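Long-range contacts in nematode fatty acid retinoid binding protein (Necator americanus, PDB 4XCP), which probably binds fatty acids and retinol, and holds palmitic acid among the helices of its all-helical fold: residues A[27-31]-A[153-157]; A[95-99]-A[135-140]. All blocks are in the same frame, centred on the assembly; numbering follows the deposited sequence.

Contact 1. Residues A[27-31]-A[153-157]; sequences DLMPP and FLAKV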
ATOM      1  N   ASP A  27       7.307   0.749   9.500  1.00 18.21           N
ATOM      2  CA  ASP A  27       6.926  -0.244  10.527  1.00 20.15           C
ATOM      3  C   ASP A  27       5.428  -0.621  10.490  1.00 25.87           C
ATOM      4  O   ASP A  27       5.065  -1.691  10.981  1.00 25.90           O
ATOM      5  CB  ASP A  27       7.275   0.255  11.935  1.00 22.75           C
ATOM      6  CG  ASP A  27       8.762   0.257  12.242  1.00 33.82           C
ATOM      7  OD1 ASP A  27       9.502  -0.473  11.568  1.00 33.64           O
ATOM      8  OD2 ASP A  27       9.175   0.982  13.174  1.00 43.94           O
ATOM      9  N   LEU A  28       4.575   0.245   9.893  1.00 21.79           N
ATOM     10  CA  LEU A  28       3.126   0.020   9.770  1.00 21.54           C
ATOM     11  C   LEU A  28       2.820  -0.794   8.535  1.00 25.71           C
ATOM     12  O   LEU A  28       1.687  -1.250   8.364  1.00 26.00           O
ATOM     13  CB  LEU A  28       2.378   1.369   9.655  1.00 21.62           C
ATOM     14  CG  LEU A  28       2.519   2.395  10.790  1.00 27.14           C
ATOM     15  CD1 LEU A  28       1.693   3.641  10.476  1.00 27.71           C
ATOM     16  CD2 LEU A  28       2.092   1.810  12.151  1.00 28.88           C
HETATM   17  N   MSE A  29       3.806  -0.930   7.632  1.00 20.71           N
HETATM   18  CA  MSE A  29       3.589  -1.660   6.392  1.00 19.35           C
HETATM   19  C   MSE A  29       3.844  -3.145   6.588  1.00 22.21           C
HETATM   20  O   MSE A  29       4.766  -3.508   7.325  1.00 21.03           O
HETATM   21  CB  MSE A  29       4.499  -1.134   5.266  1.00 20.40           C
HETATM   22  CG  MSE A  29       4.283   0.331   4.895  1.00 26.79           C
HETATM   23 SE   MSE A  29       5.699   0.888   3.594  1.00 34.62          SE
HETATM   24  CE  MSE A  29       5.543  -0.569   2.377  1.00 30.09           C
ATOM     25  N   PRO A  30       3.065  -4.033   5.920  1.00 19.88           N
ATOM     26  CA  PRO A  30       3.338  -5.473   6.056  1.00 19.88           C
ATOM     27  C   PRO A  30       4.745  -5.807   5.549  1.00 22.14           C
ATOM     28  O   PRO A  30       5.247  -5.093   4.667  1.00 21.53           O
ATOM     29  CB  PRO A  30       2.209  -6.161   5.269  1.00 21.38           C
ATOM     30  CG  PRO A  30       1.533  -5.124   4.522  1.00 25.45           C
ATOM     31  CD  PRO A  30       1.923  -3.767   5.019  1.00 21.10           C
ATOM     32  N   PRO A  31       5.414  -6.818   6.149  1.00 19.60           N
ATOM     33  CA  PRO A  31       6.818  -7.113   5.782  1.00 19.56           C
ATOM     34  C   PRO A  31       7.096  -7.369   4.299  1.00 23.29           C
ATOM     35  O   PRO A  31       8.132  -6.929   3.804  1.00 21.88           O
ATOM     36  CB  PRO A  31       7.171  -8.333   6.653  1.00 21.80           C
ATOM     37  CG  PRO A  31       5.833  -8.898   7.117  1.00 26.32           C
ATOM     38  CD  PRO A  31       4.953  -7.701   7.246  1.00 21.76           C
ATOM     39  N   PHE A 153      -1.441  -8.960   9.926  1.00 22.18           N
ATOM     40  CA  PHE A 153      -0.415  -7.975  10.280  1.00 20.66           C
ATOM     41  C   PHE A 153      -1.041  -6.598  10.425  1.00 23.93           C
ATOM     42  O   PHE A 153      -0.764  -5.900  11.402  1.00 25.17           O
ATOM     43  CB  PHE A 153       0.752  -7.947   9.253  1.00 21.36           C
ATOM     44  CG  PHE A 153       1.787  -6.903   9.611  1.00 21.88           C
ATOM     45  CD1 PHE A 153       2.851  -7.214  10.454  1.00 25.80           C
ATOM     46  CD2 PHE A 153       1.664  -5.592   9.160  1.00 21.42           C
ATOM     47  CE1 PHE A 153       3.778  -6.236  10.823  1.00 25.31           C
ATOM     48  CE2 PHE A 153       2.588  -4.617   9.534  1.00 23.17           C
ATOM     49  CZ  PHE A 153       3.631  -4.944  10.367  1.00 21.93           C
ATOM     50  N   LEU A 154      -1.858  -6.198   9.439  1.00 19.39           N
ATOM     51  CA  LEU A 154      -2.524  -4.903   9.439  1.00 19.14           C
ATOM     52  C   LEU A 154      -3.549  -4.779  10.567  1.00 23.14           C
ATOM     53  O   LEU A 154      -3.602  -3.743  11.227  1.00 22.07           O
ATOM     54  CB  LEU A 154      -3.126  -4.595   8.056  1.00 19.02           C
ATOM     55  CG  LEU A 154      -2.108  -4.263   6.932  1.00 23.51           C
ATOM     56  CD1 LEU A 154      -2.811  -4.151   5.584  1.00 23.52           C
ATOM     57  CD2 LEU A 154      -1.336  -2.963   7.223  1.00 26.70           C
ATOM     58  N   ALA A 155      -4.319  -5.848  10.825  1.00 21.52           N
ATOM     59  CA  ALA A 155      -5.292  -5.886  11.925  1.00 22.22           C
ATOM     60  C   ALA A 155      -4.573  -5.622  13.253  1.00 26.35           C
ATOM     61  O   ALA A 155      -5.058  -4.824  14.050  1.00 26.24           O
ATOM     62  CB  ALA A 155      -5.980  -7.240  11.970  1.00 23.62           C
ATOM     63  N   LYS A 156      -3.389  -6.248  13.458  1.00 23.48           N
ATOM     64  CA  LYS A 156      -2.551  -6.073  14.650  1.00 24.64           C
ATOM     65  C   LYS A 156      -2.030  -4.622  14.775  1.00 27.59           C
ATOM     66  O   LYS A 156      -2.040  -4.066  15.862  1.00 27.87           O
ATOM     67  CB  LYS A 156      -1.387  -7.077  14.634  1.00 28.00           C
ATOM     68  CG  LYS A 156      -0.727  -7.277  15.995  1.00 48.41           C
ATOM     69  CD  LYS A 156       0.481  -8.189  15.922  1.00 60.89           C
ATOM     70  CE  LYS A 156       1.220  -8.256  17.238  1.00 74.82           C
ATOM     71  NZ  LYS A 156       2.380  -9.187  17.172  1.00 85.22           N
ATOM     72  N   VAL A 157      -1.608  -4.008  13.664  1.00 24.29           N
ATOM     73  CA  VAL A 157      -1.163  -2.606  13.615  1.00 23.73           C
ATOM     74  C   VAL A 157      -2.293  -1.679  14.117  1.00 26.24           C
ATOM     75  O   VAL A 157      -2.039  -0.737  14.876  1.00 25.63           O
ATOM     76  CB  VAL A 157      -0.644  -2.249  12.184  1.00 26.11           C
ATOM     77  CG1 VAL A 157      -0.676  -0.749  11.910  1.00 25.40           C
ATOM     78  CG2 VAL A 157       0.758  -2.807  11.980  1.00 25.76           C
TER

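Contact 2. Residues A[95-99]-A[135-140]; sequences EAKGF and LYKAMS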
ATOM      1  N   GLU A  95     -18.386  -5.541   3.562  1.00 22.34           N
ATOM      2  CA  GLU A  95     -17.904  -4.470   4.430  1.00 20.53           C
ATOM      3  C   GLU A  95     -16.372  -4.387   4.488  1.00 21.64           C
ATOM      4  O   GLU A  95     -15.823  -3.316   4.231  1.00 21.22           O
ATOM      5  CB  GLU A  95     -18.530  -4.579   5.831  1.00 21.81           C
ATOM      6  CG  GLU A  95     -18.170  -3.422   6.749  1.00 24.34           C
ATOM      7  CD  GLU A  95     -18.612  -3.631   8.180  1.00 30.97           C
ATOM      8  OE1 GLU A  95     -18.783  -4.802   8.585  1.00 22.18           O
ATOM      9  OE2 GLU A  95     -18.791  -2.624   8.899  1.00 23.10           O
ATOM     10  N   ALA A  96     -15.689  -5.502   4.811  1.00 17.58           N
ATOM     11  CA  ALA A  96     -14.223  -5.531   4.892  1.00 16.68           C
ATOM     12  C   ALA A  96     -13.599  -5.305   3.501  1.00 21.61           C
ATOM     13  O   ALA A  96     -12.556  -4.652   3.416  1.00 18.38           O
ATOM     14  CB  ALA A  96     -13.744  -6.840   5.501  1.00 17.63           C
ATOM     15  N   LYS A  97     -14.277  -5.777   2.409  1.00 20.97           N
ATOM     16  CA  LYS A  97     -13.820  -5.543   1.025  1.00 21.63           C
ATOM     17  C   LYS A  97     -13.817  -4.027   0.734  1.00 24.92           C
ATOM     18  O   LYS A  97     -12.818  -3.508   0.240  1.00 23.90           O
ATOM     19  CB  LYS A  97     -14.699  -6.291   0.006  1.00 24.86           C
ATOM     20  CG  LYS A  97     -14.147  -6.282  -1.426  1.00 32.86           C
ATOM     21  CD  LYS A  97     -15.030  -7.085  -2.411  1.00 43.66           C
ATOM     22  CE  LYS A  97     -14.852  -8.590  -2.299  1.00 58.28           C
ATOM     23  NZ  LYS A  97     -15.688  -9.337  -3.278  1.00 65.84           N
ATOM     24  N   GLY A  98     -14.908  -3.343   1.086  1.00 22.28           N
ATOM     25  CA  GLY A  98     -15.031  -1.894   0.922  1.00 22.06           C
ATOM     26  C   GLY A  98     -13.936  -1.135   1.646  1.00 24.17           C
ATOM     27  O   GLY A  98     -13.330  -0.223   1.077  1.00 22.82           O
ATOM     28  N   PHE A  99     -13.628  -1.561   2.895  1.00 20.65           N
ATOM     29  CA  PHE A  99     -12.578  -0.957   3.722  1.00 18.68           C
ATOM     30  C   PHE A  99     -11.206  -1.133   3.092  1.00 22.95           C
ATOM     31  O   PHE A  99     -10.457  -0.167   2.978  1.00 21.96           O
ATOM     32  CB  PHE A  99     -12.573  -1.525   5.152  1.00 19.00           C
ATOM     33  CG  PHE A  99     -11.306  -1.176   5.907  1.00 18.47           C
ATOM     34  CD1 PHE A  99     -11.046   0.136   6.299  1.00 19.13           C
ATOM     35  CD2 PHE A  99     -10.340  -2.145   6.166  1.00 18.96           C
ATOM     36  CE1 PHE A  99      -9.858   0.457   6.963  1.00 18.75           C
ATOM     37  CE2 PHE A  99      -9.166  -1.820   6.848  1.00 19.00           C
ATOM     38  CZ  PHE A  99      -8.937  -0.530   7.248  1.00 16.02           C
ATOM     39  N   LEU A 135     -11.602   4.632   9.410  1.00 19.33           N
ATOM     40  CA  LEU A 135     -12.431   3.744   8.603  1.00 18.17           C
ATOM     41  C   LEU A 135     -12.438   2.316   9.190  1.00 20.77           C
ATOM     42  O   LEU A 135     -13.465   1.642   9.162  1.00 21.17           O
ATOM     43  CB  LEU A 135     -11.945   3.728   7.153  1.00 17.23           C
ATOM     44  CG  LEU A 135     -12.087   5.047   6.398  1.00 22.32           C
ATOM     45  CD1 LEU A 135     -11.346   5.000   5.102  1.00 21.54           C
ATOM     46  CD2 LEU A 135     -13.548   5.424   6.198  1.00 25.63           C
ATOM     47  N   TYR A 136     -11.296   1.870   9.727  1.00 16.75           N
ATOM     48  CA  TYR A 136     -11.181   0.570  10.362  1.00 17.22           C
ATOM     49  C   TYR A 136     -12.094   0.552  11.592  1.00 23.32           C
ATOM     50  O   TYR A 136     -12.897  -0.367  11.737  1.00 22.81           O
ATOM     51  CB  TYR A 136      -9.720   0.258  10.733  1.00 17.48           C
ATOM     52  CG  TYR A 136      -9.587  -1.010  11.543  1.00 19.56           C
ATOM     53  CD1 TYR A 136      -9.567  -2.258  10.922  1.00 21.30           C
ATOM     54  CD2 TYR A 136      -9.559  -0.972  12.939  1.00 20.33           C
ATOM     55  CE1 TYR A 136      -9.488  -3.432  11.664  1.00 22.32           C
ATOM     56  CE2 TYR A 136      -9.464  -2.141  13.691  1.00 21.63           C
ATOM     57  CZ  TYR A 136      -9.432  -3.367  13.047  1.00 26.78           C
ATOM     58  OH  TYR A 136      -9.361  -4.522  13.777  1.00 27.90           O
ATOM     59  N   LYS A 137     -12.000   1.597  12.450  1.00 21.20           N
ATOM     60  CA  LYS A 137     -12.823   1.710  13.655  1.00 22.53           C
ATOM     61  C   LYS A 137     -14.303   1.867  13.326  1.00 25.66           C
ATOM     62  O   LYS A 137     -15.111   1.374  14.083  1.00 27.20           O
ATOM     63  CB  LYS A 137     -12.316   2.824  14.593  1.00 25.30           C
ATOM     64  CG  LYS A 137     -10.892   2.598  15.116  1.00 32.58           C
ATOM     65  CD  LYS A 137     -10.795   1.436  16.130  1.00 44.50           C
ATOM     66  CE  LYS A 137      -9.374   1.234  16.606  1.00 53.88           C
ATOM     67  NZ  LYS A 137      -9.266   0.146  17.609  1.00 62.48           N
ATOM     68  N   ALA A 138     -14.650   2.450  12.159  1.00 21.16           N
ATOM     69  CA  ALA A 138     -16.045   2.618  11.707  1.00 20.33           C
ATOM     70  C   ALA A 138     -16.730   1.296  11.296  1.00 21.55           C
ATOM     71  O   ALA A 138     -17.952   1.271  11.174  1.00 20.92           O
ATOM     72  CB  ALA A 138     -16.113   3.617  10.559  1.00 19.87           C
HETATM   73  N   MSE A 139     -15.944   0.229  11.018  1.00 16.38           N
HETATM   74  CA  MSE A 139     -16.481  -1.095  10.644  1.00 14.94           C
HETATM   75  C   MSE A 139     -17.121  -1.764  11.860  1.00 19.96           C
HETATM   76  O   MSE A 139     -16.744  -1.454  12.996  1.00 19.84           O
HETATM   77  CB  MSE A 139     -15.364  -2.030  10.163  1.00 14.91           C
HETATM   78  CG  MSE A 139     -14.904  -1.763   8.726  1.00 18.13           C
HETATM   79 SE   MSE A 139     -14.012  -3.322   7.989  1.00 22.30          SE
HETATM   80  CE  MSE A 139     -12.418  -3.257   8.981  1.00 18.35           C
ATOM     81  N   SER A 140     -18.050  -2.710  11.620  1.00 17.07           N
ATOM     82  CA  SER A 140     -18.627  -3.521  12.691  1.00 18.27           C
ATOM     83  C   SER A 140     -17.504  -4.463  13.181  1.00 22.19           C
ATOM     84  O   SER A 140     -16.492  -4.613  12.504  1.00 21.25           O
ATOM     85  CB  SER A 140     -19.776  -4.383  12.157  1.00 21.98           C
ATOM     86  OG  SER A 140     -19.312  -5.334  11.205  1.00 23.27           O
TER

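Contact 1. Residues A[27-31]-A[153-157]
The Phe153 ring, projecting from helix 152-159, lies against the backbone of the loop 27-31, and the contact is made by van der Waals and CH-pi packing, partly against backbone carbonyls. Pro31 CD sits over one face of the ring in a CH-pi contact, 4.0 Å from the Phe153 ring centroid and 14° off the ring normal. Pro30 approaches the same ring obliquely, its CA 3.5 Å from Phe153 CD2. With CG anti to the backbone N (chi1 179°), Phe153 directs its ring away from its own helix and into the loop.

Carbonyl groups of the loop gather round the rest of the ring. Asp27 O lies near the ring plane at the edge, 3.6 Å from Phe153 CZ, where the slightly positive C-H rim probably suits an oxygen. Met29 O, a selenomethionine carbonyl, comes obliquely to within 3.3 Å of Phe153 CE2, and it also accepts a hydrogen bond from Arg34.

Aliphatic packing extends the contact along the helix. Leu154 CD2 reaches Pro30 CD at 4.0 Å and also touches Leu28 O. One turn after Phe153, Val157 crosses Leu28 at about a right angle, with Val157 CG1 3.8 Å from Leu28 CD2.

The loop joins helix 23-26 to helix 31-39, with Pro30 as the N-cap residue of the latter. Met29 turns its side chain to Leu37 and a bound palmitic acid, whereas Leu28 also packs on Lys162 and Phe166, so the loop is wedged between helix 152-159, helix 162-167 and the lipid site.

Contact 2. Residues A[95-99]-A[135-140]
Phe99 of helix 94-115 packs against the C-terminal turn of helix 122-138 in a helix-to-helix contact of this all-helical fold, with a Met-aromatic contact at its centre. The tightly packed part surrounds the Phe99 ring. Selenomethionine Met139 bends at its third torsion (chi3 -72°), which brings its methyl CE obliquely to the ring in an off-centre CH-pi contact, 4.1 Å from the Phe99 centroid. Its selenium SE also stands obliquely to the ring, 3.7 Å from Phe99 CB, and rests on Ala96. Leu135 CB meets the ring at its edge, 3.8 Å from Phe99 CD1. Tyr136 turns a ring edge toward the Phe99 face in an offset edge-to-face pair, the planes at 61° and the centroids 5.9 Å apart. Its hydroxyl is hydrogen-bonded to Glu159, and its ring stacks with Phe158. Phe147 of helix 141-150 meets Phe99 edge-to-face and also touches Met139, adding a third helix to this apolar cluster.

Toward solvent the contact becomes polar. Glu95 stretches its side chain out from the helix to the turn at 139-140, and both carboxylate oxygens are used there. Ser140 is the N-cap residue of helix 141-150, its OG also hydrogen-bonded to Gly143 N, so the carboxylate reaches the start of that helix, whose dipole probably favours the negative charge. Ser140 OG donates to the syn lone pair of Glu95 OE1 at 2.7 Å. The second bond, from Ser140 N to Glu95 OE2, is 2.8 Å long and fairly straight. Here the nitrogen comes from the syn side, 32° out of the carboxylate plane.

How the contacts relate
Contact 2 is nested along the chain inside the loop closed by contact 1: segment 27-31 comes first, then 95-99, 135-140 and finally 153-157. The two centres lie about 16 Å apart and the nearest atoms about 4 Å apart, without touching. They share no helix, but helix 152-159, which carries half of contact 1, also meets the side chain of Tyr136 from contact 2. Contact 1 ties the loop before helix 31-39 to the C-terminal helices beside a bound palmitic acid; contact 2 joins helices 94-115 and 122-138, with Phe99 about 13 Å from palmitic acid. Together they tie chain-distant helices into one Gp-FAR-1 type fold, contact 1 beside the lipid and contact 2 away from it.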